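Local atomic coordinates of AA10A (Thermobifida fusca, PDB entry 5UIZ), a protein that probably cleaves polysaccharide chains by oxidation at a copper centre, as a lytic polysaccharide monooxygenase of family AA10. Residues I203-S207 with H208-T212; D90-G93 with G94-A98; N60-M63 with Q64-D67. All blocks are in the same frame, centred on the assembly; numbering follows the deposited sequence. Where two conformers were deposited one is given.

Contact 1 (I203-S207 with H208-T212); sequences IWKAS and HMDQT
Lys-205 folds its ammonium group over the turn that links the two strands. NZ donates hydrogen bonds to Ala-206 O at 3.0 Å, nearly in line with that carbonyl (178°), and to Met-209 O at 3.2 Å, which it meets from above the carbonyl plane. These two oxygens are themselves neighbours and both acceptors, and the lysine charge probably offsets their closeness. Its chain starts with CG opposite the backbone N; the bend about CB-CG (chi2 63°) takes CD past Thr-212 OG1 at 3.6 Å, and a second bend about CD-CE turns NZ to the carbonyls. Asp-147 forms a salt bridge with NZ, whereas Asp-210 OD1, 4.5 Å from NZ, is too distant for one; Asp-210 OD2 instead accepts from Gly-93 N. Shortened to an alanine, this position is likely to leave Asp-147 without its cationic mate and the carbonyls of Ala-206 and Met-209 without a shared donor.

In the strands themselves, Ala-206 N donates to Gln-211 O (2.9 Å), while Lys-205 and Thr-212 form a non-hydrogen-bonded antiparallel pair. Diagonally across from Thr-212, Ile-203 CG2 presses on Thr-212 CG2 at 3.5 Å, closer than usual van der Waals contact.

On the copper side, Ala-206 CB abuts the edge of the His-208 ring, 3.4 Å from ND1, and Met-209 CG covers one ring face. That imidazole stacks on His-144, a copper ligand. Gln-211, about 4 Å from the metal between nearest atoms, is positioned by Tyr-213 through OE1 and Asp-90 through NE2. The geometry is that of a beta hairpin, strands 198-206 and 211-221, whose turn (His-208) and returning strand (Gln-211) probably supply second-shell residues to the copper site of an AA10 enzyme.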
loop_
_atom_site.group_PDB
_atom_site.type_symbol
_atom_site.label_atom_id
_atom_site.label_comp_id
_atom_site.label_asym_id
_atom_site.label_seq_id
_atom_site.Cartn_x
_atom_site.Cartn_y
_atom_site.Cartn_z
ATOM N N ILE A 203 -1.336 6.215 4.265
ATOM C CA ILE A 203 -0.350 7.259 4.238
ATOM C C ILE A 203 0.315 7.375 5.612
ATOM O O ILE A 203 -0.301 7.707 6.640
ATOM C CB ILE A 203 -0.941 8.635 3.885
ATOM C CG1 ILE A 203 -1.765 8.573 2.594
ATOM C CG2 ILE A 203 0.188 9.648 3.675
ATOM C CD1 ILE A 203 -2.395 9.925 2.261
ATOM N N TRP A 204 1.609 7.128 5.604
ATOM C CA TRP A 204 2.377 7.144 6.807
ATOM C C TRP A 204 3.377 8.245 6.652
ATOM O O TRP A 204 4.192 8.226 5.755
ATOM C CB TRP A 204 3.014 5.755 7.059
ATOM C CG TRP A 204 4.180 5.792 7.975
ATOM C CD1 TRP A 204 4.318 6.549 9.100
ATOM C CD2 TRP A 204 5.373 5.045 7.842
ATOM N NE1 TRP A 204 5.525 6.302 9.678
ATOM C CE2 TRP A 204 6.194 5.378 8.935
ATOM C CE3 TRP A 204 5.812 4.086 6.926
ATOM C CZ2 TRP A 204 7.472 4.842 9.117
ATOM C CZ3 TRP A 204 7.095 3.532 7.089
ATOM C CH2 TRP A 204 7.917 3.926 8.172
ATOM N N LYS A 205 3.270 9.233 7.539
ATOM C CA LYS A 205 4.151 10.380 7.576
ATOM C C LYS A 205 5.156 10.140 8.714
ATOM O O LYS A 205 4.769 10.108 9.896
ATOM C CB LYS A 205 3.338 11.656 7.880
ATOM C CG LYS A 205 4.186 12.867 8.207
ATOM C CD LYS A 205 5.053 13.243 7.010
ATOM C CE LYS A 205 5.720 14.609 7.177
ATOM N NZ LYS A 205 6.696 14.624 8.287
ATOM N N ALA A 206 6.407 9.925 8.337
ATOM C CA ALA A 206 7.491 9.693 9.277
ATOM C C ALA A 206 7.784 10.963 10.008
ATOM O O ALA A 206 7.496 12.042 9.486
ATOM C CB ALA A 206 8.742 9.209 8.556
ATOM N N SER A 207 8.330 10.828 11.221
ATOM C CA SER A 207 8.616 11.951 12.102
ATOM C C SER A 207 10.019 12.540 11.961
ATOM O O SER A 207 10.251 13.638 12.444
ATOM C CB SER A 207 8.356 11.593 13.565
ATOM O OG SER A 207 7.001 11.213 13.732
ATOM N N HIS A 208 10.955 11.824 11.363
ATOM C CA HIS A 208 12.353 12.281 11.347
ATOM C C HIS A 208 12.621 13.377 10.328
ATOM O O HIS A 208 13.590 14.104 10.448
ATOM C CB HIS A 208 13.318 11.115 11.122
ATOM C CG HIS A 208 13.189 10.431 9.785
ATOM N ND1 HIS A 208 11.995 9.926 9.317
ATOM C CD2 HIS A 208 14.123 10.102 8.856
ATOM C CE1 HIS A 208 12.190 9.329 8.162
ATOM N NE2 HIS A 208 13.468 9.441 7.841
ATOM N N MET A 209 11.791 13.463 9.295
ATOM C CA MET A 209 11.938 14.479 8.238
ATOM C C MET A 209 10.655 14.443 7.444
ATOM O O MET A 209 9.713 13.716 7.823
ATOM C CB MET A 209 13.111 14.153 7.318
ATOM C CG MET A 209 13.009 12.803 6.609
ATOM S SD MET A 209 14.235 12.630 5.304
ATOM C CE MET A 209 13.580 13.747 4.045
ATOM N N ASP A 210 10.565 15.210 6.356
ATOM C CA ASP A 210 9.311 15.210 5.579
ATOM C C ASP A 210 9.471 14.037 4.603
ATOM O O ASP A 210 10.010 14.178 3.531
ATOM C CB ASP A 210 9.090 16.537 4.880
ATOM C CG ASP A 210 7.855 16.553 4.045
ATOM O OD1 ASP A 210 7.139 15.529 3.939
ATOM O OD2 ASP A 210 7.583 17.633 3.512
ATOM N N GLN A 211 9.108 12.859 5.083
ATOM C CA GLN A 211 9.166 11.648 4.299
ATOM C C GLN A 211 7.848 10.960 4.530
ATOM O O GLN A 211 7.414 10.748 5.694
ATOM C CB GLN A 211 10.308 10.780 4.796
ATOM C CG GLN A 211 10.434 9.445 4.068
ATOM C CD GLN A 211 11.774 8.846 4.379
ATOM O OE1 GLN A 211 11.873 8.022 5.252
ATOM N NE2 GLN A 211 12.836 9.352 3.724
ATOM N N THR A 212 7.211 10.598 3.438
ATOM C CA THR A 212 5.903 10.071 3.481
ATOM C C THR A 212 5.895 8.759 2.694
ATOM O O THR A 212 6.325 8.735 1.559
ATOM C CB THR A 212 4.903 11.066 2.884
ATOM O OG1 THR A 212 4.994 12.317 3.562
ATOM C CG2 THR A 212 3.505 10.535 3.065
#

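Contact 2 (D90-G93 with G94-A98); sequences DWVG and GNHRA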
loop_
_atom_site.group_PDB
_atom_site.type_symbol
_atom_site.label_atom_id
_atom_site.label_comp_id
_atom_site.label_asym_id
_atom_site.label_seq_id
_atom_site.Cartn_x
_atom_site.Cartn_y
_atom_site.Cartn_z
ATOM N N ASP A 90 9.936 12.171 -0.421
ATOM C CA ASP A 90 10.407 13.249 0.412
ATOM C C ASP A 90 9.798 14.583 -0.070
ATOM O O ASP A 90 9.526 14.765 -1.267
ATOM C CB ASP A 90 11.922 13.369 0.327
ATOM C CG ASP A 90 12.661 12.222 1.032
ATOM O OD1 ASP A 90 12.162 11.563 1.999
ATOM O OD2 ASP A 90 13.784 12.019 0.593
ATOM N N TRP A 91 9.582 15.487 0.880
ATOM C CA TRP A 91 9.238 16.866 0.624
ATOM C C TRP A 91 7.856 17.006 -0.058
ATOM O O TRP A 91 7.632 17.868 -0.898
ATOM C CB TRP A 91 10.389 17.556 -0.176
ATOM C CG TRP A 91 11.646 17.689 0.605
ATOM C CD1 TRP A 91 12.831 17.054 0.358
ATOM C CD2 TRP A 91 11.886 18.564 1.738
ATOM N NE1 TRP A 91 13.789 17.459 1.287
ATOM C CE2 TRP A 91 13.232 18.396 2.127
ATOM C CE3 TRP A 91 11.089 19.456 2.454
ATOM C CZ2 TRP A 91 13.800 19.087 3.210
ATOM C CZ3 TRP A 91 11.643 20.137 3.530
ATOM C CH2 TRP A 91 13.004 19.968 3.881
ATOM N N VAL A 92 6.934 16.144 0.341
ATOM C CA VAL A 92 5.559 16.245 -0.091
ATOM C C VAL A 92 4.852 17.466 0.568
ATOM O O VAL A 92 3.924 18.014 -0.012
ATOM C CB VAL A 92 4.782 14.926 0.147
ATOM C CG1 VAL A 92 3.274 15.092 -0.068
ATOM C CG2 VAL A 92 5.314 13.836 -0.781
ATOM N N GLY A 93 5.265 17.859 1.775
ATOM C CA GLY A 93 4.680 19.018 2.483
ATOM C C GLY A 93 3.187 18.908 2.757
ATOM O O GLY A 93 2.461 19.919 2.826
ATOM N N GLY A 94 2.720 17.663 2.923
ATOM C CA GLY A 94 1.311 17.404 3.207
ATOM C C GLY A 94 0.463 17.383 1.947
ATOM O O GLY A 94 -0.711 17.078 2.009
ATOM N N ASN A 95 1.027 17.696 0.795
ATOM C CA ASN A 95 0.218 17.848 -0.409
ATOM C C ASN A 95 0.144 16.520 -1.193
ATOM O O ASN A 95 0.621 16.416 -2.322
ATOM C CB ASN A 95 0.748 19.006 -1.253
ATOM C CG ASN A 95 0.361 20.366 -0.676
ATOM O OD1 ASN A 95 -0.627 20.485 0.011
ATOM N ND2 ASN A 95 1.136 21.369 -0.968
ATOM N N HIS A 96 -0.428 15.517 -0.544
ATOM C CA HIS A 96 -0.509 14.136 -1.079
ATOM C C HIS A 96 -1.177 14.082 -2.455
ATOM O O HIS A 96 -0.716 13.364 -3.343
ATOM C CB HIS A 96 -1.172 13.214 -0.059
ATOM C CG HIS A 96 -0.557 13.305 1.311
ATOM N ND1 HIS A 96 0.762 12.970 1.571
ATOM C CD2 HIS A 96 -1.075 13.742 2.481
ATOM C CE1 HIS A 96 1.014 13.198 2.852
ATOM N NE2 HIS A 96 -0.091 13.661 3.423
ATOM N N ARG A 97 -2.245 14.860 -2.642
ATOM C CA ARG A 97 -2.951 14.882 -3.925
ATOM C C ARG A 97 -2.066 15.419 -5.017
ATOM O O ARG A 97 -2.082 14.902 -6.141
ATOM C CB ARG A 97 -4.256 15.697 -3.878
ATOM C CG ARG A 97 -5.533 14.873 -3.876
ATOM C CD ARG A 97 -6.760 15.771 -4.088
ATOM N NE ARG A 97 -8.041 15.029 -4.073
ATOM C CZ ARG A 97 -8.716 14.670 -2.978
ATOM N NH1 ARG A 97 -9.852 14.010 -3.117
ATOM N NH2 ARG A 97 -8.266 14.950 -1.744
ATOM N N ALA A 98 -1.250 16.422 -4.702
ATOM C CA ALA A 98 -0.382 16.968 -5.727
ATOM C C ALA A 98 0.698 15.955 -6.044
ATOM O O ALA A 98 1.148 15.891 -7.203
ATOM C CB ALA A 98 0.260 18.254 -5.301
HETATM O O HOH W 1 -0.770 20.909 3.045
#
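Gly-94 turns back against Val-92 and Gly-93 in a type I' beta turn running from Val-92 to Asn-95. Both glycines adopt positive phi, and a beta carbon at Gly-94 would run into Gly-93 O, which accounts for a residue without a side chain there.

Asn-95 closes the turn: its N donates to Val-92 O at 3.0 Å with an angle of 161° at the hydrogen. Although Asn-95 occupies the N-cap position of helix 96-99, its side chain makes no capping bond. Its OD1 instead accepts from a water at 3.1 Å, and the same water reaches Gly-93 O only weakly. Val-92 CG1, anti to its own backbone N (chi1 170°), lies 3.5 Å from Asn-95 N.

His-96 brings its ring obliquely to the same methyl, with ND1 3.7 Å from Val-92 CG1, while Gly-94 C sits over the centre of one ring face. ND1 is hydrogen-bonded to Tyr-214 OH and NE2 to Tyr-148 OH.

Chemically, then, a single backbone bond closes the turn and one valine methyl packs between the Asn-95 backbone and the His-96 ring, while two tyrosine hydroxyls, not turn atoms, probably fix the rotation of the buried imidazole.

Contact 3 (N60-M63 with Q64-D67); sequences NPNM and QYED
Asn-62 holds CG anti to its backbone N (chi1 -155°), and Glu-66 swings CG beside its own N (chi1 -63°) before running out extended; together these torsions bring amide and carboxylate onto the same flank of the helix start. Both contacts of this amide hold for one of two deposited asparagine conformers and are less certain for it. Asn-62 ND2 donates to Glu-66 OE1 at 3.2 Å, reaching it on the anti side, with the two group planes 55° apart. The other end of that amide turns to Tyr-65: Asn-62 OD1 lies 3.3 Å from CD2 at the ring edge, near its plane.

The backbone bonds do not depend on the choice of side-chain conformer. Asn-62 O accepts from both Tyr-65 N and Glu-66 N, the latter 2.9 Å away and nearly straight, and Met-63 O accepts from Asp-67 N at 2.8 Å. Ahead of them, Asn-60 OD1 takes Asn-62 N at 2.8 Å, an Asx turn that leads into the helix. A water bridges Pro-61 O and Gln-64 OE1, donating to each, the latter at 2.6 Å.

Met-63 faces inward against Trp-71 and Trp-74 of helix 68-76 and Trp-54 of helix 46-54. Asp-67 caps helix 68-76 through Cys-70 N and pairs with Arg-53, with Trp-54 also bonded to its carboxylate; this short helix is thus fastened to both longer ones.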
loop_
_atom_site.group_PDB
_atom_site.type_symbol
_atom_site.label_atom_id
_atom_site.label_comp_id
_atom_site.label_asym_id
_atom_site.label_seq_id
_atom_site.Cartn_x
_atom_site.Cartn_y
_atom_site.Cartn_z
ATOM N N ASN A 60 9.937 -17.746 -11.262
ATOM C CA ASN A 60 9.140 -18.915 -11.572
ATOM C C ASN A 60 8.102 -18.534 -12.584
ATOM O O ASN A 60 7.219 -17.740 -12.284
ATOM C CB ASN A 60 8.468 -19.477 -10.322
ATOM C CG ASN A 60 7.646 -20.756 -10.575
ATOM O OD1 ASN A 60 7.223 -21.076 -11.678
ATOM N ND2 ASN A 60 7.367 -21.460 -9.497
ATOM N N PRO A 61 8.161 -19.142 -13.778
ATOM C CA PRO A 61 7.126 -18.830 -14.811
ATOM C C PRO A 61 5.668 -19.114 -14.419
ATOM O O PRO A 61 4.779 -18.458 -14.952
ATOM C CB PRO A 61 7.547 -19.707 -16.014
ATOM C CG PRO A 61 8.225 -20.878 -15.360
ATOM C CD PRO A 61 9.051 -20.235 -14.241
ATOM N N ASN A 62 5.402 -20.057 -13.507
ATOM C CA ASN A 62 3.999 -20.322 -13.117
ATOM C C ASN A 62 3.420 -19.170 -12.284
ATOM O O ASN A 62 2.192 -19.092 -12.108
ATOM C CB ASN A 62 3.802 -21.671 -12.382
ATOM C CG ASN A 62 2.358 -22.223 -12.521
ATOM O OD1 ASN A 62 1.796 -22.281 -13.616
ATOM N ND2 ASN A 62 1.772 -22.646 -11.410
ATOM N N MET A 63 4.270 -18.245 -11.817
ATOM C CA MET A 63 3.747 -17.032 -11.152
ATOM C C MET A 63 2.722 -16.318 -12.021
ATOM O O MET A 63 1.722 -15.829 -11.516
ATOM C CB MET A 63 4.857 -16.064 -10.787
ATOM C CG MET A 63 4.428 -14.997 -9.787
ATOM S SD MET A 63 5.651 -13.720 -9.642
ATOM C CE MET A 63 7.160 -14.694 -9.350
ATOM N N GLN A 64 2.935 -16.337 -13.336
ATOM C CA GLN A 64 1.977 -15.768 -14.279
ATOM C C GLN A 64 0.562 -16.234 -14.029
ATOM O O GLN A 64 -0.379 -15.452 -14.121
ATOM C CB GLN A 64 2.378 -16.109 -15.715
ATOM C CG GLN A 64 1.432 -15.537 -16.731
ATOM C CD GLN A 64 1.906 -15.614 -18.178
ATOM O OE1 GLN A 64 3.009 -16.051 -18.478
ATOM N NE2 GLN A 64 1.034 -15.186 -19.079
ATOM N N TYR A 65 0.419 -17.511 -13.711
ATOM C CA TYR A 65 -0.902 -18.123 -13.560
ATOM C C TYR A 65 -1.328 -18.125 -12.081
ATOM O O TYR A 65 -2.456 -17.853 -11.794
ATOM C CB TYR A 65 -0.878 -19.545 -14.174
ATOM C CG TYR A 65 -0.298 -19.515 -15.576
ATOM C CD1 TYR A 65 -1.028 -18.917 -16.617
ATOM C CD2 TYR A 65 1.014 -19.953 -15.849
ATOM C CE1 TYR A 65 -0.495 -18.794 -17.878
ATOM C CE2 TYR A 65 1.546 -19.841 -17.135
ATOM C CZ TYR A 65 0.783 -19.265 -18.144
ATOM O OH TYR A 65 1.303 -19.149 -19.411
ATOM N N GLU A 66 -0.419 -18.413 -11.148
ATOM C CA GLU A 66 -0.790 -18.433 -9.744
ATOM C C GLU A 66 -1.036 -17.031 -9.165
ATOM O O GLU A 66 -1.902 -16.903 -8.370
ATOM C CB GLU A 66 0.260 -19.135 -8.882
ATOM C CG GLU A 66 0.484 -20.606 -9.164
ATOM C CD GLU A 66 1.331 -21.237 -8.057
ATOM O OE1 GLU A 66 2.381 -21.905 -8.337
ATOM O OE2 GLU A 66 0.938 -21.033 -6.876
ATOM N N ASP A 67 -0.256 -16.009 -9.554
ATOM C CA ASP A 67 -0.335 -14.635 -8.969
ATOM C C ASP A 67 -0.011 -13.614 -10.051
ATOM O O ASP A 67 1.081 -13.076 -10.128
ATOM C CB ASP A 67 0.644 -14.565 -7.794
ATOM C CG ASP A 67 0.450 -13.325 -6.872
ATOM O OD1 ASP A 67 -0.167 -12.325 -7.294
ATOM O OD2 ASP A 67 0.947 -13.390 -5.699
HETATM O O HOH W 2 5.073 -17.183 -17.289
#

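Overall arrangement
From the N terminus, contact 3 comes first and forms the entry to and the single turn of helix 63-66, in the helical region between helices 46-54 and 68-76. Contact 2 follows, closing the loop between strand 88-90 and helix 96-99, and contact 1 comes last, at the hairpin of strands 198-206 and 211-221. The three are in series; none encloses or crosses another. Contacts 1 and 2 touch, however, with centres about 10 Å apart: two side-chain bonds, from Asp-210 and Gln-211, join strand 88-90 and its loop to the hairpin. Contact 3 lies across the chain's centre, about 35 Å from contact 1 between centres.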